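Local coordinates for CurJ (Moorea producens 3L, PDB 5TZ6), which probably dehydrates polyketide intermediates, including by vinylogous dehydration, as the dehydratase domain of a curacin polyketide synthase module, at residues Arg157-Tyr168 against Arg183-Glu194. The protein carries 1 engineered substitution. Numbering follows the deposited sequence.
Sequences RCSQKIDSAEIY and RWIEQVWLGEGE
Lys161 NZ donates hydrogen bonds to Gln187 OE1 at 2.6 Å and to a water at 2.7 Å. The lysine chain runs extended beside the Trp189 ring and bends only at its last torsion (chi4 61°), turning the amine toward the glutamine, whose NE2 is hydrogen-bonded to Gln198 in the next strand. The same water donates to Ile162 O and accepts from Val188 N, bridging antiparallel strands 160-162 and 185-190 at the edge of the second hotdog of this double-hotdog dehydratase. Further along, Gln160 N donates to Leu190 O (3.0 Å); Ser159 N adds a weak hydrogen bond to that oxygen, making a classic beta bulge. On the sheet face opposite Lys161 and Trp189, Ile162 CD1 meets Leu190 CD1 at 3.7 Å and also packs on Val188 CG1. Beyond the bulge, Glu194 OE2, hydrogen-bonded to Tyr262, sits above the Arg157 guanidinium as a purely electrostatic salt bridge. At the other end, helix 164-173 presents Tyr168, whose OH donates to Ile185 O at 3.1 Å; an alanine here would probably leave that carbonyl without its hydroxyl partner and the Arg183 side chain without its aromatic support. Arg183, anchored through NE to Leu178 O, lays its guanidinium on Tyr168 with planes 25° apart, while its CG stands 3.7 Å from the ring centroid in a CH-pi contact.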
loop_
_atom_site.group_PDB
_atom_site.type_symbol
_atom_site.label_atom_id
_atom_site.label_comp_id
_atom_site.label_asym_id
_atom_site.label_seq_id
_atom_site.Cartn_x
_atom_site.Cartn_y
_atom_site.Cartn_z
ATOM N N ARG A 157 35.848 33.347 -10.713
ATOM C CA ARG A 157 34.899 33.941 -11.649
ATOM C C ARG A 157 33.734 34.625 -10.945
ATOM O O ARG A 157 33.131 35.540 -11.514
ATOM C CB ARG A 157 34.367 32.877 -12.611
ATOM C CG ARG A 157 35.414 32.341 -13.572
ATOM C CD ARG A 157 34.810 31.387 -14.580
ATOM N NE ARG A 157 34.195 30.238 -13.929
ATOM C CZ ARG A 157 34.025 29.057 -14.512
ATOM N NH1 ARG A 157 33.454 28.061 -13.847
ATOM N NH2 ARG A 157 34.432 28.869 -15.761
ATOM N N CYS A 158 33.410 34.213 -9.726
ATOM C CA CYS A 158 32.278 34.756 -8.983
ATOM C C CYS A 158 32.839 35.489 -7.775
ATOM O O CYS A 158 33.157 34.870 -6.755
ATOM C CB CYS A 158 31.320 33.648 -8.560
ATOM S SG CYS A 158 30.853 32.509 -9.878
ATOM N N SER A 159 32.967 36.808 -7.889
ATOM C CA SER A 159 33.587 37.582 -6.830
ATOM C C SER A 159 32.766 38.770 -6.345
ATOM O O SER A 159 33.198 39.438 -5.401
ATOM C CB SER A 159 34.975 38.070 -7.275
ATOM O OG SER A 159 34.902 38.783 -8.497
ATOM N N GLN A 160 31.603 39.053 -6.932
ATOM C CA GLN A 160 30.792 40.167 -6.439
ATOM C C GLN A 160 29.862 39.640 -5.352
ATOM O O GLN A 160 28.771 39.145 -5.637
ATOM C CB GLN A 160 30.017 40.838 -7.565
ATOM C CG GLN A 160 29.054 41.893 -7.052
ATOM C CD GLN A 160 28.228 42.526 -8.148
ATOM O OE1 GLN A 160 28.562 42.430 -9.329
ATOM N NE2 GLN A 160 27.138 43.178 -7.762
ATOM N N LYS A 161 30.286 39.767 -4.098
ATOM C CA LYS A 161 29.441 39.362 -2.982
ATOM C C LYS A 161 28.157 40.183 -2.943
ATOM O O LYS A 161 28.172 41.398 -3.149
ATOM C CB LYS A 161 30.197 39.505 -1.661
ATOM C CG LYS A 161 29.459 38.901 -0.482
ATOM C CD LYS A 161 30.342 38.836 0.751
ATOM C CE LYS A 161 29.593 38.252 1.939
ATOM N NZ LYS A 161 29.141 36.859 1.666
ATOM N N ILE A 162 27.034 39.507 -2.692
ATOM C CA ILE A 162 25.754 40.179 -2.514
ATOM C C ILE A 162 24.991 39.505 -1.380
ATOM O O ILE A 162 25.221 38.340 -1.047
ATOM C CB ILE A 162 24.896 40.185 -3.801
ATOM C CG1 ILE A 162 24.122 38.882 -3.942
ATOM C CG2 ILE A 162 25.769 40.396 -5.027
ATOM C CD1 ILE A 162 23.419 38.761 -5.270
ATOM N N ASP A 163 24.077 40.267 -0.783
ATOM C CA ASP A 163 23.370 39.831 0.411
ATOM C C ASP A 163 22.286 38.831 0.044
ATOM O O ASP A 163 21.499 39.063 -0.879
ATOM C CB ASP A 163 22.754 41.031 1.131
ATOM C CG ASP A 163 22.218 40.683 2.511
ATOM O OD1 ASP A 163 22.052 39.484 2.820
ATOM O OD2 ASP A 163 21.941 41.623 3.285
ATOM N N SER A 164 22.246 37.719 0.772
ATOM C CA SER A 164 21.224 36.717 0.512
ATOM C C SER A 164 19.822 37.284 0.671
ATOM O O SER A 164 18.881 36.770 0.050
ATOM C CB SER A 164 21.421 35.525 1.448
ATOM O OG SER A 164 21.449 35.955 2.797
ATOM N N ALA A 165 19.667 38.348 1.462
ATOM C CA ALA A 165 18.338 38.896 1.702
ATOM C C ALA A 165 17.686 39.338 0.404
ATOM O O ALA A 165 16.466 39.192 0.238
ATOM C CB ALA A 165 18.426 40.066 2.685
ATOM N N GLU A 166 18.492 39.816 -0.547
ATOM C CA GLU A 166 17.960 40.241 -1.835
ATOM C C GLU A 166 17.189 39.113 -2.500
ATOM O O GLU A 166 16.142 39.344 -3.116
ATOM C CB GLU A 166 19.095 40.715 -2.740
ATOM C CG GLU A 166 19.651 42.081 -2.383
ATOM C CD GLU A 166 20.559 42.631 -3.468
ATOM O OE1 GLU A 166 21.773 42.789 -3.211
ATOM O OE2 GLU A 166 20.059 42.895 -4.583
ATOM N N ILE A 167 17.673 37.878 -2.371
ATOM C CA ILE A 167 16.937 36.767 -2.958
ATOM C C ILE A 167 15.622 36.569 -2.223
ATOM O O ILE A 167 14.543 36.563 -2.831
ATOM C CB ILE A 167 17.790 35.488 -2.947
ATOM C CG1 ILE A 167 18.941 35.603 -3.948
ATOM C CG2 ILE A 167 16.924 34.262 -3.235
ATOM C CD1 ILE A 167 19.801 34.357 -4.016
ATOM N N TYR A 168 15.678 36.506 -0.891
ATOM C CA TYR A 168 14.454 36.212 -0.162
ATOM C C TYR A 168 13.476 37.361 -0.309
ATOM O O TYR A 168 12.279 37.148 -0.550
ATOM C CB TYR A 168 14.773 35.955 1.307
ATOM C CG TYR A 168 15.719 34.790 1.522
ATOM C CD1 TYR A 168 15.503 33.573 0.901
ATOM C CD2 TYR A 168 16.845 34.925 2.332
ATOM C CE1 TYR A 168 16.370 32.513 1.090
ATOM C CE2 TYR A 168 17.717 33.878 2.529
ATOM C CZ TYR A 168 17.476 32.670 1.907
ATOM O OH TYR A 168 18.344 31.620 2.101
ATOM N N ARG A 183 15.437 28.561 3.955
ATOM C CA ARG A 183 16.464 29.583 3.750
ATOM C C ARG A 183 17.833 28.964 4.024
ATOM O O ARG A 183 18.437 29.174 5.073
ATOM C CB ARG A 183 16.192 30.810 4.632
ATOM C CG ARG A 183 14.908 31.549 4.240
ATOM C CD ARG A 183 14.650 32.787 5.078
ATOM N NE ARG A 183 13.425 33.445 4.640
ATOM C CZ ARG A 183 13.269 34.762 4.542
ATOM N NH1 ARG A 183 12.114 35.264 4.113
ATOM N NH2 ARG A 183 14.278 35.576 4.836
ATOM N N TRP A 184 18.315 28.188 3.052
ATOM C CA TRP A 184 19.609 27.524 3.127
ATOM C C TRP A 184 20.755 28.414 2.671
ATOM O O TRP A 184 21.890 28.237 3.133
ATOM C CB TRP A 184 19.611 26.256 2.257
ATOM C CG TRP A 184 18.929 25.046 2.839
ATOM C CD1 TRP A 184 17.601 24.900 3.113
ATOM C CD2 TRP A 184 19.552 23.807 3.204
ATOM N NE1 TRP A 184 17.358 23.651 3.629
ATOM C CE2 TRP A 184 18.540 22.960 3.696
ATOM C CE3 TRP A 184 20.869 23.335 3.166
ATOM C CZ2 TRP A 184 18.803 21.664 4.147
ATOM C CZ3 TRP A 184 21.130 22.046 3.617
ATOM C CH2 TRP A 184 20.102 21.229 4.099
ATOM N N ILE A 185 20.494 29.345 1.758
ATOM C CA ILE A 185 21.552 30.142 1.145
ATOM C C ILE A 185 22.050 31.176 2.149
ATOM O O ILE A 185 21.347 32.133 2.479
ATOM C CB ILE A 185 21.078 30.802 -0.155
ATOM C CG1 ILE A 185 20.650 29.712 -1.149
ATOM C CG2 ILE A 185 22.161 31.706 -0.718
ATOM C CD1 ILE A 185 20.149 30.207 -2.473
ATOM N N GLU A 186 23.270 30.976 2.646
ATOM C CA GLU A 186 23.889 31.920 3.563
ATOM C C GLU A 186 24.724 32.972 2.852
ATOM O O GLU A 186 24.802 34.108 3.330
ATOM C CB GLU A 186 24.777 31.188 4.573
ATOM C CG GLU A 186 24.025 30.336 5.574
ATOM C CD GLU A 186 23.960 30.986 6.941
ATOM O OE1 GLU A 186 25.026 31.135 7.579
ATOM O OE2 GLU A 186 22.849 31.356 7.376
ATOM N N GLN A 187 25.351 32.640 1.723
ATOM C CA GLN A 187 26.203 33.628 1.068
ATOM C C GLN A 187 26.070 33.507 -0.440
ATOM O O GLN A 187 25.761 32.435 -0.963
ATOM C CB GLN A 187 27.666 33.462 1.491
ATOM C CG GLN A 187 27.963 34.020 2.862
ATOM C CD GLN A 187 29.441 34.019 3.170
ATOM O OE1 GLN A 187 30.074 35.072 3.262
ATOM N NE2 GLN A 187 30.008 32.827 3.315
ATOM N N VAL A 188 26.307 34.616 -1.140
ATOM C CA VAL A 188 26.085 34.664 -2.584
ATOM C C VAL A 188 27.180 35.486 -3.246
ATOM O O VAL A 188 27.460 36.616 -2.831
ATOM C CB VAL A 188 24.698 35.238 -2.927
ATOM C CG1 VAL A 188 24.450 35.179 -4.436
ATOM C CG2 VAL A 188 23.618 34.469 -2.182
ATOM N N TRP A 189 27.777 34.925 -4.297
ATOM C CA TRP A 189 28.782 35.602 -5.105
ATOM C C TRP A 189 28.328 35.582 -6.553
ATOM O O TRP A 189 28.054 34.511 -7.105
ATOM C CB TRP A 189 30.147 34.928 -4.976
ATOM C CG TRP A 189 30.748 35.089 -3.638
ATOM C CD1 TRP A 189 31.576 36.088 -3.224
ATOM C CD2 TRP A 189 30.581 34.213 -2.522
ATOM N NE1 TRP A 189 31.931 35.893 -1.912
ATOM C CE2 TRP A 189 31.334 34.746 -1.458
ATOM C CE3 TRP A 189 29.865 33.029 -2.319
ATOM C CZ2 TRP A 189 31.392 34.138 -0.208
ATOM C CZ3 TRP A 189 29.924 32.425 -1.078
ATOM C CH2 TRP A 189 30.683 32.980 -0.036
ATOM N N LEU A 190 28.246 36.756 -7.161
ATOM C CA LEU A 190 27.833 36.882 -8.549
ATOM C C LEU A 190 29.052 37.005 -9.451
ATOM O O LEU A 190 30.053 37.637 -9.084
ATOM C CB LEU A 190 26.926 38.097 -8.755
ATOM C CG LEU A 190 25.438 37.953 -8.450
ATOM C CD1 LEU A 190 24.746 39.278 -8.703
ATOM C CD2 LEU A 190 24.812 36.857 -9.304
ATOM N N GLY A 191 28.952 36.386 -10.627
ATOM C CA GLY A 191 29.884 36.534 -11.721
ATOM C C GLY A 191 29.142 36.959 -12.975
ATOM O O GLY A 191 28.056 37.544 -12.921
ATOM N N GLU A 192 29.730 36.626 -14.117
ATOM C CA GLU A 192 29.124 36.965 -15.401
ATOM C C GLU A 192 28.204 35.819 -15.820
ATOM O O GLU A 192 28.662 34.765 -16.274
ATOM C CB GLU A 192 30.195 37.248 -16.445
ATOM C CG GLU A 192 29.738 38.243 -17.498
ATOM C CD GLU A 192 29.010 39.435 -16.890
ATOM O OE1 GLU A 192 27.855 39.267 -16.447
ATOM O OE2 GLU A 192 29.597 40.536 -16.845
ATOM N N GLY A 193 26.895 36.025 -15.673
ATOM C CA GLY A 193 25.925 34.983 -15.963
ATOM C C GLY A 193 26.064 33.732 -15.123
ATOM O O GLY A 193 25.555 32.677 -15.506
ATOM N N GLU A 194 26.747 33.815 -13.985
ATOM C CA GLU A 194 26.954 32.670 -13.110
ATOM C C GLU A 194 26.886 33.145 -11.665
ATOM O O GLU A 194 27.140 34.316 -11.371
ATOM C CB GLU A 194 28.289 31.963 -13.411
ATOM C CG GLU A 194 29.526 32.822 -13.180
ATOM C CD GLU A 194 30.710 32.388 -14.036
ATOM O OE1 GLU A 194 31.563 33.248 -14.358
ATOM O OE2 GLU A 194 30.784 31.194 -14.399
HETATM O O HOH W 1 26.622 37.127 0.615
HETATM O O HOH W 2 24.316 37.236 2.275
#